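Local coordinates for class II aldolase/adducin domain protein (Pseudomonas syringae pv. phaseolicola 1448A, PDB 3OCR) that is of unconfirmed specific function but belongs to the class II aldolase/adducin family, whose enzymes typically make or break carbon-carbon bonds with a metal ion, at residues V157-Y162 and I186-G191; I134-Q139 and N214-A219; A41-A46 and E80-N85; I54-S59 and V125-T130; V87-D92 and L102-A107. All coordinates share one frame; numbering follows the deposited sequence. Where two conformers were deposited one is given.

Contact 1: residues V157-Y162 and I186-G191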
# COMPACT_ATOMS: atom_id res chain seq x y z
N VAL A 157 9.40 -5.13 -26.07
CA VAL A 157 9.19 -6.15 -25.07
C VAL A 157 9.08 -7.53 -25.69
O VAL A 157 8.25 -7.75 -26.59
CB VAL A 157 7.93 -5.84 -24.18
CG1 VAL A 157 7.79 -6.89 -23.07
CG2 VAL A 157 8.04 -4.43 -23.60
N ALA A 158 9.94 -8.44 -25.21
CA ALA A 158 9.86 -9.84 -25.58
C ALA A 158 8.99 -10.60 -24.58
O ALA A 158 8.88 -10.20 -23.43
CB ALA A 158 11.26 -10.47 -25.64
N TYR A 159 8.33 -11.67 -25.04
CA TYR A 159 7.65 -12.60 -24.12
C TYR A 159 8.23 -14.02 -24.18
O TYR A 159 8.58 -14.53 -25.26
CB TYR A 159 6.15 -12.64 -24.41
CG TYR A 159 5.45 -11.38 -24.06
CD1 TYR A 159 5.49 -10.28 -24.92
CD2 TYR A 159 4.75 -11.26 -22.85
CE1 TYR A 159 4.86 -9.09 -24.58
CE2 TYR A 159 4.11 -10.07 -22.51
CZ TYR A 159 4.16 -9.00 -23.38
OH TYR A 159 3.53 -7.83 -23.03
N HIS A 160 8.27 -14.66 -23.01
CA HIS A 160 8.78 -16.02 -22.88
C HIS A 160 7.77 -16.83 -22.04
O HIS A 160 7.51 -16.49 -20.87
CB HIS A 160 10.19 -15.98 -22.22
CG HIS A 160 10.76 -17.34 -21.92
ND1 HIS A 160 11.26 -18.18 -22.89
CD2 HIS A 160 10.91 -17.99 -20.74
CE1 HIS A 160 11.67 -19.30 -22.33
NE2 HIS A 160 11.48 -19.21 -21.02
N GLY A 161 7.18 -17.84 -22.67
CA GLY A 161 6.26 -18.80 -22.02
C GLY A 161 6.90 -19.54 -20.85
O GLY A 161 8.05 -19.93 -20.92
N TYR A 162 6.13 -19.75 -19.78
CA TYR A 162 6.63 -20.37 -18.56
C TYR A 162 6.90 -21.86 -18.72
O TYR A 162 6.05 -22.62 -19.22
CB TYR A 162 5.65 -20.17 -17.39
CG TYR A 162 6.26 -20.53 -16.04
CD1 TYR A 162 7.42 -19.92 -15.58
CD2 TYR A 162 5.68 -21.54 -15.24
CE1 TYR A 162 8.00 -20.27 -14.34
CE2 TYR A 162 6.25 -21.90 -14.01
CZ TYR A 162 7.40 -21.24 -13.57
OH TYR A 162 7.95 -21.64 -12.36
N ILE A 186 9.17 -10.03 -20.71
CA ILE A 186 8.24 -10.44 -19.70
C ILE A 186 8.28 -11.97 -19.68
O ILE A 186 7.98 -12.66 -20.68
CB ILE A 186 6.82 -9.82 -19.93
CG1 ILE A 186 6.88 -8.31 -19.65
CG2 ILE A 186 5.76 -10.49 -19.04
CD1 ILE A 186 5.55 -7.53 -19.96
N LEU A 187 8.68 -12.50 -18.53
CA LEU A 187 8.71 -13.94 -18.34
C LEU A 187 7.31 -14.32 -17.84
O LEU A 187 6.96 -14.07 -16.70
CB LEU A 187 9.80 -14.31 -17.31
CG LEU A 187 11.21 -13.80 -17.64
CD1 LEU A 187 12.08 -13.81 -16.39
CD2 LEU A 187 11.87 -14.61 -18.78
N ARG A 188 6.48 -14.86 -18.75
CA ARG A 188 5.10 -15.10 -18.42
C ARG A 188 4.97 -15.99 -17.18
O ARG A 188 5.73 -16.96 -17.00
CB ARG A 188 4.34 -15.77 -19.61
CG ARG A 188 4.20 -14.92 -20.87
CD ARG A 188 3.20 -15.62 -21.79
NE ARG A 188 3.22 -15.13 -23.16
CZ ARG A 188 2.48 -14.13 -23.62
NH1 ARG A 188 1.65 -13.46 -22.81
NH2 ARG A 188 2.58 -13.78 -24.90
N ASN A 189 4.00 -15.63 -16.34
CA ASN A 189 3.70 -16.26 -15.06
C ASN A 189 4.91 -16.28 -14.15
O ASN A 189 5.04 -17.17 -13.32
CB ASN A 189 3.20 -17.68 -15.25
CG ASN A 189 2.01 -17.75 -16.19
OD1 ASN A 189 2.19 -18.13 -17.34
ND2 ASN A 189 0.81 -17.36 -15.72
N HIS A 190 5.83 -15.35 -14.32
CA HIS A 190 7.08 -15.55 -13.62
C HIS A 190 7.62 -14.24 -13.10
O HIS A 190 7.91 -14.15 -11.91
CB HIS A 190 8.08 -16.34 -14.53
CG HIS A 190 9.42 -16.60 -13.90
ND1 HIS A 190 10.44 -17.23 -14.58
CD2 HIS A 190 9.91 -16.31 -12.67
CE1 HIS A 190 11.49 -17.33 -13.78
NE2 HIS A 190 11.20 -16.77 -12.62
N GLY A 191 7.73 -13.23 -13.97
CA GLY A 191 8.17 -11.88 -13.57
C GLY A 191 8.82 -11.09 -14.72
O GLY A 191 8.48 -11.27 -15.91
O HOH W 1 8.08 -17.46 -18.34
O HOH W 2 3.36 -19.10 -19.86
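Y159 and H160 pair in parallel with I186 and L187, CA to CA 5.0 Å in both bridges. Three backbone bonds prove the register: I186 N to A158 O (2.7 Å, 167° at the hydrogen), H160 N to I186 O (3.1 Å) and, beyond the bridges, R188 N to H160 O (2.9 Å). A water donates to both H160 O and R188 O.

On the side of Y159 and I186, the isoleucine CD1 packs 3.7 Å from the phenol OH, which is hydrogen-bonded to L143 N. The chain of R188 is drawn out straight, and Y159 CD2 lies 3.7 Å above its guanidinium plane, over the centre, with the two planes 23° apart. Further on, Y162 turns its edge to the face of the H190 ring, an offset edge-to-face pair, planes at 74°. H190 and G191 both face L187, a classic beta bulge that leads into strand 191-196.

The pair belongs to a beta-alpha-beta unit: strand 157-160, edge strand within this chain, connects through helix 169-179 to strand 184-187. The helix covers H160 and L187 with L175, while its D178 and E171 take the two ring nitrogens of H160.

Contact 2: residues I134-Q139 and N214-A219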
# COMPACT_ATOMS: atom_id res chain seq x y z
N ILE A 134 4.77 -9.59 -11.88
CA ILE A 134 4.27 -10.95 -12.05
C ILE A 134 2.81 -10.92 -12.50
O ILE A 134 2.41 -11.67 -13.38
CB ILE A 134 4.45 -11.79 -10.78
CG1 ILE A 134 5.94 -11.82 -10.37
CG2 ILE A 134 3.90 -13.19 -10.96
CD1 ILE A 134 6.16 -12.46 -9.05
N ALA A 135 2.01 -10.01 -11.93
CA ALA A 135 0.60 -9.91 -12.28
C ALA A 135 0.41 -9.64 -13.77
O ALA A 135 -0.39 -10.32 -14.49
CB ALA A 135 -0.07 -8.80 -11.42
N VAL A 136 1.13 -8.64 -14.26
CA VAL A 136 1.11 -8.38 -15.72
C VAL A 136 1.63 -9.58 -16.51
O VAL A 136 1.04 -9.94 -17.56
CB VAL A 136 1.82 -7.06 -16.13
CG1 VAL A 136 1.81 -6.94 -17.66
CG2 VAL A 136 1.11 -5.82 -15.52
N SER A 137 2.71 -10.19 -16.02
CA SER A 137 3.22 -11.44 -16.61
C SER A 137 2.13 -12.50 -16.78
O SER A 137 2.15 -13.25 -17.75
CB SER A 137 4.34 -12.06 -15.77
OG SER A 137 5.31 -11.09 -15.40
N ALA A 138 1.20 -12.56 -15.82
CA ALA A 138 0.21 -13.64 -15.76
C ALA A 138 -1.00 -13.44 -16.68
O ALA A 138 -1.92 -14.28 -16.69
CB ALA A 138 -0.25 -13.84 -14.32
N GLN A 139 -1.02 -12.35 -17.44
CA GLN A 139 -2.19 -12.01 -18.28
C GLN A 139 -1.96 -12.25 -19.78
O GLN A 139 -0.89 -11.91 -20.31
CB GLN A 139 -2.61 -10.54 -18.04
CG GLN A 139 -2.92 -10.24 -16.56
CD GLN A 139 -3.26 -8.79 -16.29
OE1 GLN A 139 -3.12 -7.91 -17.16
NE2 GLN A 139 -3.63 -8.52 -15.06
N ASN A 214 2.49 -1.28 -12.30
CA ASN A 214 1.66 -0.74 -11.22
C ASN A 214 0.38 -0.08 -11.76
O ASN A 214 -0.74 -0.24 -11.23
CB ASN A 214 2.40 0.37 -10.45
CG ASN A 214 3.69 -0.09 -9.75
OD1 ASN A 214 4.62 0.72 -9.60
ND2 ASN A 214 3.72 -1.33 -9.24
N ILE A 215 0.56 0.73 -12.79
CA ILE A 215 -0.47 1.55 -13.32
C ILE A 215 -1.48 0.60 -14.00
O ILE A 215 -2.68 0.81 -13.89
CB ILE A 215 0.10 2.53 -14.40
CG1 ILE A 215 0.86 3.70 -13.77
CG2 ILE A 215 -1.03 3.04 -15.30
CD1 ILE A 215 1.87 4.34 -14.75
N GLN A 216 -0.99 -0.43 -14.67
CA GLN A 216 -1.92 -1.34 -15.44
C GLN A 216 -2.91 -2.07 -14.51
O GLN A 216 -4.10 -2.25 -14.84
CB GLN A 216 -1.16 -2.43 -16.16
CG GLN A 216 -2.16 -3.42 -16.97
CD GLN A 216 -1.44 -4.24 -18.03
OE1 GLN A 216 -0.63 -3.70 -18.79
NE2 GLN A 216 -1.71 -5.53 -18.08
N ILE A 217 -2.38 -2.54 -13.38
CA ILE A 217 -3.16 -3.31 -12.42
C ILE A 217 -4.31 -2.42 -11.88
O ILE A 217 -5.45 -2.87 -11.83
CB ILE A 217 -2.28 -3.85 -11.25
CG1 ILE A 217 -1.25 -4.88 -11.76
CG2 ILE A 217 -3.15 -4.53 -10.13
CD1 ILE A 217 -1.82 -5.90 -12.78
N ALA A 218 -3.99 -1.17 -11.55
CA ALA A 218 -5.05 -0.18 -11.15
C ALA A 218 -6.04 0.11 -12.29
O ALA A 218 -7.29 0.02 -12.10
CB ALA A 218 -4.41 1.11 -10.67
N ALA A 219 -5.50 0.42 -13.47
CA ALA A 219 -6.30 0.82 -14.65
C ALA A 219 -7.38 -0.18 -15.00
O ALA A 219 -8.55 0.18 -15.31
CB ALA A 219 -5.37 1.06 -15.89
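V136 and Q216 meet where two helices pack together: the short helix 131-137, which follows central strand 124-128, lies against the last turns of the long helix 199-219. The backbones approach closely, with V136 CA and I217 CA only 7.4 Å apart, consistent with the small side chain of A135 at the interface.

The apolar part centres on one atom, CD1 of I217. Its chain is bent at CG1 (chi2 -43°), which brings CD1 to 3.6 Å from A135 CB. The same methyl also meets V136 CG2, at 4.0 Å, and passes the amide of Q139, where NE2 is its neighbour.

Mixed contacts involve the valine fork. V136 CG1 and CG2 both lie 3.8 Å from Q216 NE2, so the aliphatic branches pack against the nitrogen of a buried amide.

The polar part joins two glutamines whose side chains run antiparallel alongside one another, with their amide planes 32° apart. Both ends of the Q216 amide are held further by the loop that follows helix 131-137, OE1 by L144 N and NE2 by G142 O, and this fixes the rotation of the group. Q139 NE2 donates to Q220 OE1 and to A219 O of the second subunit. Because A219 of this chain receives Q139 of the third subunit in the same way, the helix pair is part of the tetramer interface as well as of the chain's own packing. Between the glutamines, Q216 NE2 donates to Q139 OE1 at 2.9 Å; the acceptor lies in the amide plane of Q216, but the bond is bent, 133° at the hydrogen.

Contact 3: residues A41-A46 and E80-N85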
# COMPACT_ATOMS: atom_id res chain seq x y z
N ALA A 41 22.31 -0.74 -7.18
CA ALA A 41 21.11 -1.29 -7.85
C ALA A 41 20.36 -2.25 -6.92
O ALA A 41 19.13 -2.16 -6.79
CB ALA A 41 21.49 -1.96 -9.12
N TYR A 42 21.09 -3.13 -6.22
CA TYR A 42 20.48 -4.00 -5.20
C TYR A 42 19.75 -3.24 -4.08
O TYR A 42 18.60 -3.55 -3.79
CB TYR A 42 21.50 -4.96 -4.61
CG TYR A 42 21.78 -6.20 -5.44
CD1 TYR A 42 20.94 -7.32 -5.34
CD2 TYR A 42 22.91 -6.27 -6.30
CE1 TYR A 42 21.19 -8.47 -6.04
CE2 TYR A 42 23.17 -7.44 -7.02
CZ TYR A 42 22.29 -8.53 -6.89
OH TYR A 42 22.50 -9.69 -7.57
N ARG A 43 20.42 -2.28 -3.45
CA ARG A 43 19.81 -1.42 -2.44
C ARG A 43 18.65 -0.55 -2.90
O ARG A 43 17.74 -0.28 -2.12
CB ARG A 43 20.88 -0.48 -1.84
CG ARG A 43 22.07 -1.24 -1.29
CD ARG A 43 21.82 -1.73 0.12
NE ARG A 43 23.05 -2.18 0.75
CZ ARG A 43 23.51 -1.76 1.92
NH1 ARG A 43 22.85 -0.88 2.65
NH2 ARG A 43 24.64 -2.26 2.38
N LEU A 44 18.72 -0.06 -4.14
CA LEU A 44 17.61 0.72 -4.72
C LEU A 44 16.36 -0.15 -4.88
O LEU A 44 15.23 0.30 -4.62
CB LEU A 44 18.00 1.30 -6.09
CG LEU A 44 18.92 2.51 -6.04
CD1 LEU A 44 19.58 2.76 -7.40
CD2 LEU A 44 18.14 3.74 -5.58
N ALA A 45 16.58 -1.39 -5.29
CA ALA A 45 15.48 -2.35 -5.51
C ALA A 45 14.83 -2.66 -4.17
O ALA A 45 13.61 -2.84 -4.08
CB ALA A 45 16.00 -3.64 -6.17
N ALA A 46 15.65 -2.69 -3.12
CA ALA A 46 15.17 -2.90 -1.77
C ALA A 46 14.37 -1.69 -1.32
O ALA A 46 13.26 -1.84 -0.83
CB ALA A 46 16.34 -3.20 -0.80
N GLU A 80 21.49 -5.83 2.05
CA GLU A 80 22.75 -6.12 2.73
C GLU A 80 23.90 -6.03 1.76
O GLU A 80 25.06 -6.08 2.15
CB GLU A 80 22.72 -7.51 3.37
CG GLU A 80 21.76 -7.65 4.54
CD GLU A 80 21.64 -9.10 5.02
OE1 GLU A 80 21.44 -10.01 4.19
OE2 GLU A 80 21.74 -9.31 6.24
N ILE A 81 23.58 -5.88 0.48
CA ILE A 81 24.59 -5.98 -0.56
C ILE A 81 25.50 -4.75 -0.51
O ILE A 81 25.02 -3.63 -0.29
CB ILE A 81 23.97 -6.13 -1.93
CG1 ILE A 81 22.97 -7.32 -1.95
CG2 ILE A 81 25.06 -6.24 -3.03
CD1 ILE A 81 23.55 -8.70 -1.50
N THR A 82 26.79 -4.97 -0.69
CA THR A 82 27.78 -3.89 -0.73
C THR A 82 28.74 -4.14 -1.90
O THR A 82 28.88 -5.27 -2.35
CB THR A 82 28.62 -3.82 0.55
OG1 THR A 82 29.44 -4.98 0.62
CG2 THR A 82 27.76 -3.74 1.82
N ALA A 83 29.39 -3.09 -2.37
CA ALA A 83 30.46 -3.22 -3.36
C ALA A 83 31.45 -4.32 -2.98
O ALA A 83 31.81 -5.15 -3.81
CB ALA A 83 31.19 -1.89 -3.52
N SER A 84 31.86 -4.34 -1.71
CA SER A 84 32.78 -5.34 -1.21
C SER A 84 32.27 -6.78 -1.13
O SER A 84 33.08 -7.70 -1.15
CB SER A 84 33.32 -4.95 0.16
OG SER A 84 34.29 -3.93 0.03
N ASN A 85 30.97 -7.01 -1.03
CA ASN A 85 30.54 -8.40 -0.79
C ASN A 85 29.90 -9.12 -1.99
O ASN A 85 29.50 -10.29 -1.91
CB ASN A 85 29.75 -8.54 0.54
CG ASN A 85 28.34 -7.95 0.50
OD1 ASN A 85 27.69 -7.82 -0.56
ND2 ASN A 85 27.83 -7.63 1.68
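Y42, on helix 29-47, comes within 6.5 Å of I81, CA to CA, where the helix passes the irregular 80-85 segment that leads to strand 87-90. This is a helix-to-loop contact of the AraD-like alpha/beta fold, with an apolar half and a polar half carried by adjacent residues of the helix.

The apolar half is Y42 against I81. CB of the tyrosine lies 3.8 Å from I81 CB, and the first ring atoms rest on both branches of the isoleucine, CG on CG1 and CD2 on CG2 at 3.9 Å. Beyond the contact, F58 and F78 pack on the same ring, and the hydroxyl meets F58 N and N72 N, so Y42 ties the loop to the sheet.

In the polar half, R43 bends at chi2 (-84°) and thereby swings its guanidinium over to the loop backbone. The E80 N lies over one face of the group, and T82 CG2 meets its edge, 3.5 Å from NH2.

The loop is stiffened from within: N85 ND2 donates to E80 O, and T82 N to N85 OD1. E80 itself turns outward to a salt bridge with R262 of the second subunit. One oxygen, I81 O, takes the arginine: NE donates at 2.7 Å, in the carbonyl plane and at 156° at the hydrogen, while NH2 adds a weak second bond at 3.0 Å.

Contact 4: residues I54-S59 and V125-T130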
# COMPACT_ATOMS: atom_id res chain seq x y z
N ILE A 54 15.14 -13.49 -0.47
CA ILE A 54 16.49 -13.79 -0.92
C ILE A 54 16.57 -14.33 -2.35
O ILE A 54 17.63 -14.80 -2.77
CB ILE A 54 17.22 -14.77 0.03
CG1 ILE A 54 16.35 -15.99 0.33
CG2 ILE A 54 17.62 -14.05 1.32
CD1 ILE A 54 17.12 -17.19 0.83
N TYR A 55 15.46 -14.29 -3.07
CA TYR A 55 15.40 -14.86 -4.39
C TYR A 55 15.52 -13.71 -5.42
O TYR A 55 15.49 -12.53 -5.05
CB TYR A 55 14.14 -15.70 -4.52
CG TYR A 55 13.97 -16.60 -3.31
CD1 TYR A 55 14.79 -17.73 -3.13
CD2 TYR A 55 13.04 -16.30 -2.30
CE1 TYR A 55 14.67 -18.54 -2.01
CE2 TYR A 55 12.91 -17.11 -1.17
CZ TYR A 55 13.74 -18.23 -1.03
OH TYR A 55 13.65 -19.06 0.07
N THR A 56 15.69 -14.05 -6.68
CA THR A 56 16.01 -13.07 -7.74
C THR A 56 17.37 -12.36 -7.58
O THR A 56 17.91 -12.24 -6.48
CB THR A 56 14.87 -12.05 -8.04
OG1 THR A 56 14.97 -10.89 -7.20
CG2 THR A 56 13.49 -12.71 -7.93
N HIS A 57 17.90 -11.90 -8.70
CA HIS A 57 19.29 -11.53 -8.82
C HIS A 57 19.50 -10.48 -9.88
O HIS A 57 18.78 -10.44 -10.89
CB HIS A 57 20.11 -12.75 -9.18
CG HIS A 57 19.95 -13.89 -8.22
ND1 HIS A 57 20.59 -13.92 -7.00
CD2 HIS A 57 19.19 -15.01 -8.28
CE1 HIS A 57 20.24 -15.02 -6.36
NE2 HIS A 57 19.39 -15.69 -7.10
N PHE A 58 20.50 -9.63 -9.65
CA PHE A 58 20.99 -8.68 -10.65
C PHE A 58 22.43 -9.05 -10.98
O PHE A 58 23.24 -9.20 -10.07
CB PHE A 58 20.98 -7.25 -10.11
CG PHE A 58 19.62 -6.73 -9.75
CD1 PHE A 58 18.46 -7.34 -10.21
CD2 PHE A 58 19.50 -5.56 -9.00
CE1 PHE A 58 17.22 -6.84 -9.88
CE2 PHE A 58 18.25 -5.05 -8.68
CZ PHE A 58 17.10 -5.69 -9.14
N SER A 59 22.78 -9.13 -12.26
CA SER A 59 24.19 -9.40 -12.63
C SER A 59 24.76 -8.27 -13.49
O SER A 59 24.01 -7.58 -14.19
CB SER A 59 24.31 -10.74 -13.38
OG SER A 59 23.55 -10.71 -14.57
N VAL A 125 22.06 -7.55 -16.35
CA VAL A 125 20.80 -8.29 -16.52
C VAL A 125 20.09 -8.34 -15.17
O VAL A 125 20.64 -8.86 -14.18
CB VAL A 125 21.02 -9.72 -17.08
CG1 VAL A 125 19.66 -10.48 -17.21
CG2 VAL A 125 21.75 -9.67 -18.44
N LEU A 126 18.89 -7.79 -15.13
CA LEU A 126 18.07 -7.71 -13.92
C LEU A 126 16.85 -8.58 -14.01
O LEU A 126 16.12 -8.56 -15.01
CB LEU A 126 17.63 -6.28 -13.70
CG LEU A 126 18.71 -5.18 -13.80
CD1 LEU A 126 18.09 -3.80 -13.61
CD2 LEU A 126 19.87 -5.40 -12.85
N HIS A 127 16.56 -9.31 -12.95
CA HIS A 127 15.34 -10.08 -12.95
C HIS A 127 14.57 -9.83 -11.66
O HIS A 127 15.16 -9.89 -10.59
CB HIS A 127 15.66 -11.57 -13.13
CG HIS A 127 14.48 -12.45 -12.89
ND1 HIS A 127 13.29 -12.30 -13.57
CD2 HIS A 127 14.29 -13.46 -12.01
CE1 HIS A 127 12.42 -13.20 -13.13
NE2 HIS A 127 13.01 -13.92 -12.18
N THR A 128 13.27 -9.53 -11.75
CA THR A 128 12.48 -9.30 -10.51
C THR A 128 11.20 -10.11 -10.43
O THR A 128 10.65 -10.57 -11.46
CB THR A 128 12.10 -7.79 -10.27
OG1 THR A 128 11.35 -7.32 -11.38
CG2 THR A 128 13.34 -6.87 -10.10
N HIS A 129 10.73 -10.28 -9.18
CA HIS A 129 9.47 -10.94 -8.88
C HIS A 129 8.60 -10.03 -8.04
O HIS A 129 8.42 -10.28 -6.85
CB HIS A 129 9.70 -12.19 -8.04
CG HIS A 129 10.32 -13.34 -8.76
ND1 HIS A 129 10.79 -14.46 -8.09
CD2 HIS A 129 10.53 -13.57 -10.08
CE1 HIS A 129 11.28 -15.32 -8.97
NE2 HIS A 129 11.14 -14.81 -10.18
N THR A 130 8.08 -8.96 -8.63
CA THR A 130 7.26 -8.02 -7.89
C THR A 130 5.81 -8.39 -8.06
O THR A 130 5.45 -9.06 -9.03
CB THR A 130 7.42 -6.56 -8.44
OG1 THR A 130 6.98 -6.51 -9.82
CG2 THR A 130 8.87 -6.11 -8.32
O HOH W 3 12.46 -9.55 -7.09
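F58 faces L126 as a non-hydrogen-bonded pair of antiparallel central strands, and its side chain can be followed outward. CB touches L126 CD2 at 3.5 Å. That methyl lies over the face of the ring, 3.4 Å from CG, as a CH-pi contact 30° off the ring normal. CD1 slides along L126 CB. At the edge, CE1 meets H127 O at 3.7 Å, and CZ ends near T128 CG2. With CG anti to the carbonyl carbon (chi1 -62°), the ring leans along the neighbouring strand toward T128, and helix 29-47 covers it through L38, A41 and A45.

The strands are zipped by S59 N to V125 O (2.9 Å), its return V125 N to S59 O, and H127 N to H57 O (3.2 Å). S59 OG is held by H112 and H116.

Where the strands end, T56 CG2 sits over the H129 ring face, 3.2 Å from ND1, while OG1 receives a water that accepts from H129 N. D52 holds H129 ND1, and L192 O takes H127 ND1.

Both bonds leave the NE2 atoms of H127 and H129 2.9 Å apart, with H190 beside them. Such a histidine cluster probably corresponds to the metal site of class II aldolases, an inference from family resemblance alone. D52, by its bond to ND1, and the T56 methyl would then be second-shell supports of the H129 ring.

Contact 5: residues V87-D92 and L102-A107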
# COMPACT_ATOMS: atom_id res chain seq x y z
N VAL A 87 29.77 -11.14 -5.41
CA VAL A 87 30.59 -12.28 -5.77
C VAL A 87 30.93 -12.23 -7.25
O VAL A 87 30.03 -12.04 -8.10
CB VAL A 87 29.91 -13.62 -5.42
CG1 VAL A 87 30.87 -14.78 -5.63
CG2 VAL A 87 29.39 -13.62 -3.99
N LYS A 88 32.21 -12.45 -7.56
CA LYS A 88 32.67 -12.54 -8.95
C LYS A 88 32.72 -13.98 -9.40
O LYS A 88 33.41 -14.82 -8.79
CB LYS A 88 34.04 -11.90 -9.12
CG LYS A 88 34.50 -11.85 -10.59
CD LYS A 88 35.63 -10.85 -10.80
CE LYS A 88 36.95 -11.38 -10.26
NZ LYS A 88 38.04 -10.41 -10.53
N VAL A 89 31.98 -14.26 -10.47
CA VAL A 89 31.88 -15.61 -11.02
C VAL A 89 32.18 -15.58 -12.54
O VAL A 89 32.12 -14.52 -13.17
CB VAL A 89 30.48 -16.24 -10.77
CG1 VAL A 89 30.18 -16.35 -9.26
CG2 VAL A 89 29.38 -15.45 -11.47
N ASP A 90 32.51 -16.75 -13.10
CA ASP A 90 32.76 -16.87 -14.55
C ASP A 90 31.42 -17.15 -15.22
O ASP A 90 30.39 -17.17 -14.54
CB ASP A 90 33.80 -17.96 -14.86
CG ASP A 90 33.38 -19.35 -14.36
OD1 ASP A 90 32.17 -19.61 -14.15
OD2 ASP A 90 34.28 -20.21 -14.19
N ILE A 91 31.41 -17.38 -16.52
CA ILE A 91 30.17 -17.65 -17.25
C ILE A 91 29.42 -18.90 -16.76
O ILE A 91 28.21 -19.00 -16.90
CB ILE A 91 30.38 -17.65 -18.79
CG1 ILE A 91 29.06 -17.41 -19.53
CG2 ILE A 91 31.09 -18.93 -19.27
CD1 ILE A 91 28.32 -16.09 -19.14
N ASP A 92 30.13 -19.84 -16.14
CA ASP A 92 29.51 -21.06 -15.61
C ASP A 92 28.94 -20.92 -14.21
O ASP A 92 28.23 -21.80 -13.74
CB ASP A 92 30.54 -22.18 -15.56
CG ASP A 92 31.07 -22.52 -16.92
OD1 ASP A 92 30.28 -22.38 -17.88
OD2 ASP A 92 32.25 -22.91 -17.01
N LEU A 102 30.14 -17.41 1.09
CA LEU A 102 28.76 -17.93 0.99
C LEU A 102 28.45 -18.52 -0.37
O LEU A 102 27.43 -19.19 -0.54
CB LEU A 102 27.74 -16.83 1.31
CG LEU A 102 27.70 -16.22 2.71
CD1 LEU A 102 26.80 -14.98 2.73
CD2 LEU A 102 27.24 -17.24 3.76
N GLY A 103 29.30 -18.24 -1.35
CA GLY A 103 29.04 -18.64 -2.73
C GLY A 103 27.80 -17.97 -3.27
O GLY A 103 27.36 -16.94 -2.75
N ILE A 104 27.23 -18.55 -4.32
CA ILE A 104 26.11 -17.94 -5.01
C ILE A 104 24.98 -18.92 -5.10
O ILE A 104 25.15 -20.09 -4.81
CB ILE A 104 26.49 -17.47 -6.46
CG1 ILE A 104 26.80 -18.67 -7.39
CG2 ILE A 104 27.64 -16.46 -6.43
CD1 ILE A 104 26.66 -18.35 -8.91
N ASN A 105 23.81 -18.43 -5.47
CA ASN A 105 22.72 -19.31 -5.83
C ASN A 105 22.98 -19.77 -7.24
O ASN A 105 22.66 -19.07 -8.21
CB ASN A 105 21.39 -18.56 -5.78
CG ASN A 105 20.23 -19.42 -6.21
OD1 ASN A 105 20.41 -20.55 -6.66
ND2 ASN A 105 19.03 -18.88 -6.05
N TYR A 106 23.58 -20.94 -7.35
CA TYR A 106 24.03 -21.46 -8.63
C TYR A 106 22.88 -21.61 -9.64
O TYR A 106 23.04 -21.27 -10.81
CB TYR A 106 24.72 -22.79 -8.42
CG TYR A 106 25.55 -23.30 -9.58
CD1 TYR A 106 24.98 -24.11 -10.57
CD2 TYR A 106 26.92 -23.02 -9.65
CE1 TYR A 106 25.74 -24.61 -11.61
CE2 TYR A 106 27.69 -23.50 -10.70
CZ TYR A 106 27.10 -24.30 -11.67
OH TYR A 106 27.87 -24.78 -12.69
N ALA A 107 21.73 -22.09 -9.17
CA ALA A 107 20.59 -22.30 -10.05
C ALA A 107 19.94 -20.98 -10.50
O ALA A 107 19.44 -20.87 -11.62
CB ALA A 107 19.57 -23.20 -9.37
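V87 and V89, alternate residues on one face of strand 87-90, share a single methyl of I104: CG2 lies 3.7 Å from V87 CG1 and 3.8 Å from V89 CG1. This is the tight part. At I104, a chi1 of 67° sets CG1 in the notch between N and C and so turns CG2 over the valine pair, and CD1 adds a longer touch on V89 CG1 at 4.1 Å. The tips of V89 and I104 meet end on, whereas V87 and I104 run at a slant to each other. Next to them V87 CG2 passes G103 O at 4.1 Å. I71 of strand 68-71 and I95 of strand 95-97 extend the apolar patch.

Toward D92 and Y106 the contact thins out. The segments diverge, and the nearest CA atoms there, those of D92 and Y106, are 8.9 Å apart. Across this gap the phenol of Y106 approaches D92, its OH 3.2 Å from D92 O, and both residues are exposed. D90 OD1 accepts a weak bond from D92 N, an Asx turn, and also takes T94 N, in the turn between strands 87-90 and 95-97.

The chemistry is therefore mainly hydrophobic: methyl packing seats the 102-107 loop over the sheet where no other chain of the assembly touches either segment, while polar atoms gather at the solvent-facing turn.

Contact 4 is the core of the set, its centre about 7 Å from the chain centre and wholly buried; contact 2 is also buried, though about 18 Å out, and residues of the second and third subunits pack on it. Contacts 1 and 3 are partly buried, and contact 5 has the most exposed edge. Contacts 1, 4 and 5 reach the same mixed sheet, near one edge, at its middle and toward the other edge. H190 of contact 1 joins the histidines of contact 4. Y42 links contact 3 to F58. Backbone pairing dominates contacts 1 and 4; contact 2 mixes one amide bond with apolar packing, contact 3 pairs Y42-I81 packing with an arginine on a carbonyl, and methyls dominate contact 5.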